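Local atomic coordinates of bottromycin amidohydrolase (PDB entry 6I5S), a protein that probably acts as a zinc-dependent, thiazoline-specific amidohydrolase that serves as gatekeeper of bottromycin biosynthesis. Residues A[291-301]-A[441-452]. Residues are numbered along the deposited sequence; the frame is centred on the assembly and turned at random.
Sequences AVLQAATPSRR and RLSAAGLDPSAW
Two helix C-termini meet here, that of helix 290-295 and that of helix 431-444, and each offers a backbone carbonyl to a side chain of the other. Ala295 O, in the last turn of its helix, is gripped end-on by the guanidinium of Arg441, with NH1 at 2.7 Å from Ala295 O and NH2 at 3.0 Å from the same oxygen. NH1 arrives in the carbonyl plane on a lone pair, whereas NH2 stands above that plane; both bonds lie close to the guanidinium plane. The Arg441 side chain also touches Ser101 and Val104 of helix 100-108. An alanine in place of Arg441 would remove both donors and would probably leave Ala295 O without these bonds and a gap beside Ala295 CB.

The reciprocal bond runs from Gln294 NE2 to Ala445 O (2.9 Å), nearly in the amide plane and on a carbonyl lone pair. With CG anti to the backbone N (chi1 -174°), Gln294 places CG 3.5 Å from Gly446 O, and a bend at chi2 swings the amide round to bring NE2 to Ala445 O. Helix 431-444 finishes in a Schellman motif: Gly446 N donates to Ser443 O and Leu447 N to Leu442 O. At the positive phi of Gly446 (98°) a CB would crowd the carbonyl of Ala445, and the Gln294 amide packs against the bare CA (NE2 to Gly446 CA 3.7 Å). Beyond the turn, Leu447 lies alongside helix 290-295, its CD2 4.3 Å from Ala295 CB and its CD1 4.2 Å from Ala291 CB.

Trp452 closes the apolar side, bringing the ring edge at CZ3 to within 4.1 Å of Ala295 CB, while its NE1 bonds to Ala456 O and its ring meets Trp438 edge-to-face. Val292, near the same ring, also packs on Trp304 of helix 301-313.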
ATOM      1  N   ALA A 291     -21.562   8.869  -0.185  1.00 42.17           N
ATOM      2  CA  ALA A 291     -21.416   7.568   0.461  1.00 43.29           C
ATOM      3  C   ALA A 291     -19.977   7.345   0.901  1.00 38.76           C
ATOM      4  O   ALA A 291     -19.735   6.881   2.016  1.00 39.43           O
ATOM      5  CB  ALA A 291     -21.886   6.455  -0.486  1.00 46.23           C
ATOM      6  N   VAL A 292     -18.993   7.729   0.059  1.00 39.88           N
ATOM      7  CA  VAL A 292     -17.603   7.537   0.454  1.00 37.07           C
ATOM      8  C   VAL A 292     -17.238   8.471   1.597  1.00 33.16           C
ATOM      9  O   VAL A 292     -16.508   8.088   2.511  1.00 35.55           O
ATOM     10  CB  VAL A 292     -16.655   7.710  -0.742  1.00 38.21           C
ATOM     11  CG1 VAL A 292     -15.218   7.540  -0.251  1.00 35.42           C
ATOM     12  CG2 VAL A 292     -16.928   6.697  -1.761  1.00 46.78           C
ATOM     13  N   LEU A 293     -17.744   9.705   1.584  1.00 35.72           N
ATOM     14  CA  LEU A 293     -17.506  10.586   2.724  1.00 42.12           C
ATOM     15  C   LEU A 293     -18.084  10.021   4.012  1.00 40.24           C
ATOM     16  O   LEU A 293     -17.495  10.194   5.083  1.00 41.39           O
ATOM     17  CB  LEU A 293     -18.093  11.963   2.457  1.00 39.62           C
ATOM     18  CG  LEU A 293     -17.371  12.851   1.489  1.00 53.03           C
ATOM     19  CD1 LEU A 293     -18.292  14.031   1.086  1.00 68.44           C
ATOM     20  CD2 LEU A 293     -16.089  13.348   2.126  1.00 58.31           C
ATOM     21  N   GLN A 294     -19.265   9.397   3.950  1.00 37.47           N
ATOM     22  CA  GLN A 294     -19.821   8.776   5.141  1.00 43.49           C
ATOM     23  C   GLN A 294     -18.901   7.671   5.646  1.00 38.33           C
ATOM     24  O   GLN A 294     -18.807   7.432   6.862  1.00 44.32           O
ATOM     25  CB  GLN A 294     -21.222   8.225   4.825  1.00 40.04           C
ATOM     26  CG  GLN A 294     -21.956   7.671   6.020  1.00 58.67           C
ATOM     27  CD  GLN A 294     -22.216   8.724   7.074  1.00 62.23           C
ATOM     28  OE1 GLN A 294     -22.992   9.651   6.866  1.00 69.26           O
ATOM     29  NE2 GLN A 294     -21.558   8.591   8.205  1.00 63.21           N
ATOM     30  N   ALA A 295     -18.191   7.011   4.728  1.00 40.55           N
ATOM     31  CA  ALA A 295     -17.344   5.883   5.084  1.00 42.11           C
ATOM     32  C   ALA A 295     -16.004   6.317   5.656  1.00 39.52           C
ATOM     33  O   ALA A 295     -15.349   5.513   6.338  1.00 36.90           O
ATOM     34  CB  ALA A 295     -17.130   4.994   3.867  1.00 43.28           C
ATOM     35  N   ALA A 296     -15.645   7.575   5.462  1.00 34.02           N
ATOM     36  CA  ALA A 296     -14.410   8.125   5.983  1.00 39.25           C
ATOM     37  C   ALA A 296     -14.481   8.189   7.500  1.00 49.66           C
ATOM     38  O   ALA A 296     -15.542   8.398   8.083  1.00 39.56           O
ATOM     39  CB  ALA A 296     -14.158   9.532   5.439  1.00 35.91           C
ATOM     40  N   THR A 297     -13.327   8.041   8.132  1.00 39.57           N
ATOM     41  CA  THR A 297     -13.247   8.151   9.576  1.00 45.90           C
ATOM     42  C   THR A 297     -13.508   9.591  10.019  1.00 39.78           C
ATOM     43  O   THR A 297     -13.237  10.541   9.281  1.00 38.75           O
ATOM     44  CB  THR A 297     -11.872   7.717  10.061  1.00 42.09           C
ATOM     45  OG1 THR A 297     -10.908   8.638   9.580  1.00 44.22           O
ATOM     46  CG2 THR A 297     -11.528   6.286   9.575  1.00 41.00           C
ATOM     47  N   PRO A 298     -13.978   9.780  11.247  1.00 49.22           N
ATOM     48  CA  PRO A 298     -14.355  11.137  11.661  1.00 49.27           C
ATOM     49  C   PRO A 298     -13.221  12.142  11.535  1.00 49.21           C
ATOM     50  O   PRO A 298     -13.456  13.288  11.119  1.00 48.43           O
ATOM     51  CB  PRO A 298     -14.807  10.940  13.108  1.00 54.34           C
ATOM     52  CG  PRO A 298     -15.146   9.489  13.195  1.00 50.12           C
ATOM     53  CD  PRO A 298     -14.208   8.793  12.321  1.00 45.81           C
ATOM     54  N   SER A 299     -11.979  11.725  11.806  1.00 40.43           N
ATOM     55  CA  SER A 299     -10.854  12.653  11.734  1.00 52.41           C
ATOM     56  C   SER A 299     -10.561  13.084  10.301  1.00 44.64           C
ATOM     57  O   SER A 299     -10.008  14.159  10.089  1.00 37.93           O
ATOM     58  CB  SER A 299      -9.609  12.019  12.344  1.00 65.96           C
ATOM     59  OG  SER A 299      -9.279  10.824  11.666  1.00 91.19           O
ATOM     60  N   ARG A 300     -10.863  12.237   9.317  1.00 35.50           N
ATOM     61  CA  ARG A 300     -10.596  12.560   7.935  1.00 33.92           C
ATOM     62  C   ARG A 300     -11.709  13.343   7.255  1.00 34.93           C
ATOM     63  O   ARG A 300     -11.446  13.970   6.236  1.00 33.74           O
ATOM     64  CB  ARG A 300     -10.366  11.285   7.133  1.00 38.59           C
ATOM     65  CG  ARG A 300      -9.008  10.679   7.342  1.00 47.30           C
ATOM     66  CD  ARG A 300      -9.005   9.299   6.750  1.00 44.23           C
ATOM     67  NE  ARG A 300      -7.735   8.664   6.971  1.00 45.70           N
ATOM     68  CZ  ARG A 300      -7.587   7.369   7.189  1.00 44.40           C
ATOM     69  NH1 ARG A 300      -8.644   6.546   7.227  1.00 42.94           N
ATOM     70  NH2 ARG A 300      -6.367   6.919   7.390  1.00 44.68           N
ATOM     71  N   ARG A 301     -12.929  13.316   7.785  1.00 39.87           N
ATOM     72  CA  ARG A 301     -14.070  13.820   7.030  1.00 37.64           C
ATOM     73  C   ARG A 301     -13.921  15.297   6.674  1.00 39.88           C
ATOM     74  O   ARG A 301     -14.340  15.677   5.567  1.00 36.32           O
ATOM     75  CB  ARG A 301     -15.355  13.555   7.830  1.00 39.73           C
ATOM     76  CG  ARG A 301     -16.562  13.148   7.020  1.00 67.40           C
ATOM     77  CD  ARG A 301     -17.632  12.547   7.965  1.00 88.71           C
ATOM     78  NE  ARG A 301     -17.472  11.099   8.183  1.00 79.99           N
ATOM     79  CZ  ARG A 301     -17.901  10.442   9.256  1.00 80.85           C
ATOM     80  NH1 ARG A 301     -18.504  11.093  10.244  1.00 73.52           N
ATOM     81  NH2 ARG A 301     -17.714   9.127   9.352  1.00 85.18           N
ATOM     82  N   ARG A 441     -17.000  -2.642   9.161  1.00 29.27           N
ATOM     83  CA  ARG A 441     -16.177  -1.451   8.877  1.00 30.16           C
ATOM     84  C   ARG A 441     -17.043  -0.308   8.358  1.00 31.40           C
ATOM     85  O   ARG A 441     -16.856   0.860   8.727  1.00 31.00           O
ATOM     86  CB  ARG A 441     -15.071  -1.823   7.860  1.00 33.34           C
ATOM     87  CG  ARG A 441     -14.864  -0.842   6.656  1.00 57.93           C
ATOM     88  CD  ARG A 441     -14.190   0.285   7.124  1.00 62.52           C
ATOM     89  NE  ARG A 441     -13.789   1.258   6.100  1.00 40.51           N
ATOM     90  CZ  ARG A 441     -14.280   2.470   6.006  1.00 37.93           C
ATOM     91  NH1 ARG A 441     -15.352   2.843   6.728  1.00 34.19           N
ATOM     92  NH2 ARG A 441     -13.685   3.308   5.177  1.00 37.08           N
ATOM     93  N   LEU A 442     -18.034  -0.621   7.516  1.00 33.31           N
ATOM     94  CA  LEU A 442     -18.912   0.427   6.983  1.00 33.81           C
ATOM     95  C   LEU A 442     -19.903   0.914   8.033  1.00 32.71           C
ATOM     96  O   LEU A 442     -20.085   2.124   8.190  1.00 37.33           O
ATOM     97  CB  LEU A 442     -19.673  -0.080   5.740  1.00 32.46           C
ATOM     98  CG  LEU A 442     -18.762  -0.508   4.588  1.00 38.08           C
ATOM     99  CD1 LEU A 442     -19.583  -1.219   3.534  1.00 39.45           C
ATOM    100  CD2 LEU A 442     -18.028   0.700   3.972  1.00 38.07           C
ATOM    101  N   SER A 443     -20.552  -0.025   8.756  1.00 32.59           N
ATOM    102  CA  SER A 443     -21.563   0.345   9.745  1.00 37.47           C
ATOM    103  C   SER A 443     -20.963   1.211  10.844  1.00 36.82           C
ATOM    104  O   SER A 443     -21.588   2.174  11.292  1.00 41.37           O
ATOM    105  CB  SER A 443     -22.203  -0.909  10.394  1.00 44.72           C
ATOM    106  OG  SER A 443     -22.746  -1.769   9.448  1.00 73.32           O
ATOM    107  N   ALA A 444     -19.737   0.894  11.265  1.00 38.40           N
ATOM    108  CA  ALA A 444     -19.075   1.647  12.318  1.00 42.58           C
ATOM    109  C   ALA A 444     -18.836   3.085  11.920  1.00 43.24           C
ATOM    110  O   ALA A 444     -18.826   3.970  12.777  1.00 42.56           O
ATOM    111  CB  ALA A 444     -17.745   0.979  12.671  1.00 48.02           C
ATOM    112  N   ALA A 445     -18.657   3.342  10.633  1.00 41.45           N
ATOM    113  CA  ALA A 445     -18.501   4.687  10.119  1.00 41.35           C
ATOM    114  C   ALA A 445     -19.831   5.344   9.793  1.00 37.48           C
ATOM    115  O   ALA A 445     -19.858   6.516   9.419  1.00 47.27           O
ATOM    116  CB  ALA A 445     -17.623   4.653   8.883  1.00 47.49           C
ATOM    117  N   GLY A 446     -20.940   4.626   9.906  1.00 41.24           N
ATOM    118  CA  GLY A 446     -22.247   5.218   9.684  1.00 42.37           C
ATOM    119  C   GLY A 446     -22.842   4.984   8.323  1.00 40.07           C
ATOM    120  O   GLY A 446     -23.867   5.587   8.005  1.00 45.55           O
ATOM    121  N   LEU A 447     -22.221   4.170   7.492  1.00 40.95           N
ATOM    122  CA  LEU A 447     -22.753   3.887   6.170  1.00 44.12           C
ATOM    123  C   LEU A 447     -23.460   2.544   6.204  1.00 41.03           C
ATOM    124  O   LEU A 447     -22.916   1.573   6.728  1.00 42.32           O
ATOM    125  CB  LEU A 447     -21.639   3.870   5.129  1.00 38.57           C
ATOM    126  CG  LEU A 447     -22.159   3.680   3.702  1.00 42.01           C
ATOM    127  CD1 LEU A 447     -22.946   4.859   3.267  1.00 39.60           C
ATOM    128  CD2 LEU A 447     -20.958   3.455   2.777  1.00 46.46           C
ATOM    129  N   ASP A 448     -24.668   2.502   5.650  1.00 38.24           N
ATOM    130  CA  ASP A 448     -25.407   1.276   5.476  1.00 49.49           C
ATOM    131  C   ASP A 448     -24.574   0.298   4.658  1.00 44.48           C
ATOM    132  O   ASP A 448     -24.248   0.598   3.501  1.00 44.38           O
ATOM    133  CB  ASP A 448     -26.723   1.593   4.765  1.00 63.82           C
ATOM    134  CG  ASP A 448     -27.640   0.413   4.678  1.00 66.90           C
ATOM    135  OD1 ASP A 448     -27.183  -0.739   4.826  1.00 54.27           O
ATOM    136  OD2 ASP A 448     -28.832   0.659   4.425  1.00 72.07           O
ATOM    137  N   PRO A 449     -24.232  -0.876   5.194  1.00 42.36           N
ATOM    138  CA  PRO A 449     -23.418  -1.828   4.416  1.00 46.88           C
ATOM    139  C   PRO A 449     -24.002  -2.181   3.069  1.00 46.07           C
ATOM    140  O   PRO A 449     -23.246  -2.535   2.163  1.00 39.62           O
ATOM    141  CB  PRO A 449     -23.359  -3.065   5.329  1.00 45.86           C
ATOM    142  CG  PRO A 449     -23.729  -2.576   6.647  1.00 45.64           C
ATOM    143  CD  PRO A 449     -24.655  -1.438   6.480  1.00 43.07           C
ATOM    144  N   SER A 450     -25.328  -2.142   2.899  1.00 40.01           N
ATOM    145  CA  SER A 450     -25.867  -2.478   1.593  1.00 49.27           C
ATOM    146  C   SER A 450     -25.510  -1.447   0.527  1.00 42.10           C
ATOM    147  O   SER A 450     -25.704  -1.714  -0.663  1.00 49.35           O
ATOM    148  CB  SER A 450     -27.385  -2.641   1.714  1.00 58.65           C
ATOM    149  OG  SER A 450     -27.951  -1.467   2.256  1.00 82.40           O
ATOM    150  N   ALA A 451     -25.006  -0.279   0.916  1.00 43.04           N
ATOM    151  CA  ALA A 451     -24.574   0.721  -0.054  1.00 46.35           C
ATOM    152  C   ALA A 451     -23.227   0.408  -0.703  1.00 44.62           C
ATOM    153  O   ALA A 451     -22.862   1.090  -1.681  1.00 39.06           O
ATOM    154  CB  ALA A 451     -24.491   2.082   0.625  1.00 47.70           C
ATOM    155  N   TRP A 452     -22.454  -0.568  -0.180  1.00 38.98           N
ATOM    156  CA  TRP A 452     -21.101  -0.814  -0.687  1.00 35.86           C
ATOM    157  C   TRP A 452     -20.783  -2.312  -0.576  1.00 33.90           C
ATOM    158  O   TRP A 452     -20.112  -2.799   0.375  1.00 33.55           O
ATOM    159  CB  TRP A 452     -20.041   0.023   0.042  1.00 32.94           C
ATOM    160  CG  TRP A 452     -18.708   0.106  -0.661  1.00 31.66           C
ATOM    161  CD1 TRP A 452     -18.209  -0.720  -1.654  1.00 35.48           C
ATOM    162  CD2 TRP A 452     -17.702   1.094  -0.442  1.00 33.72           C
ATOM    163  NE1 TRP A 452     -16.984  -0.264  -2.077  1.00 32.99           N
ATOM    164  CE2 TRP A 452     -16.635   0.818  -1.328  1.00 34.38           C
ATOM    165  CE3 TRP A 452     -17.586   2.175   0.431  1.00 32.51           C
ATOM    166  CZ2 TRP A 452     -15.501   1.591  -1.378  1.00 30.39           C
ATOM    167  CZ3 TRP A 452     -16.449   2.927   0.391  1.00 34.75           C
ATOM    168  CH2 TRP A 452     -15.429   2.651  -0.523  1.00 31.47           C
TER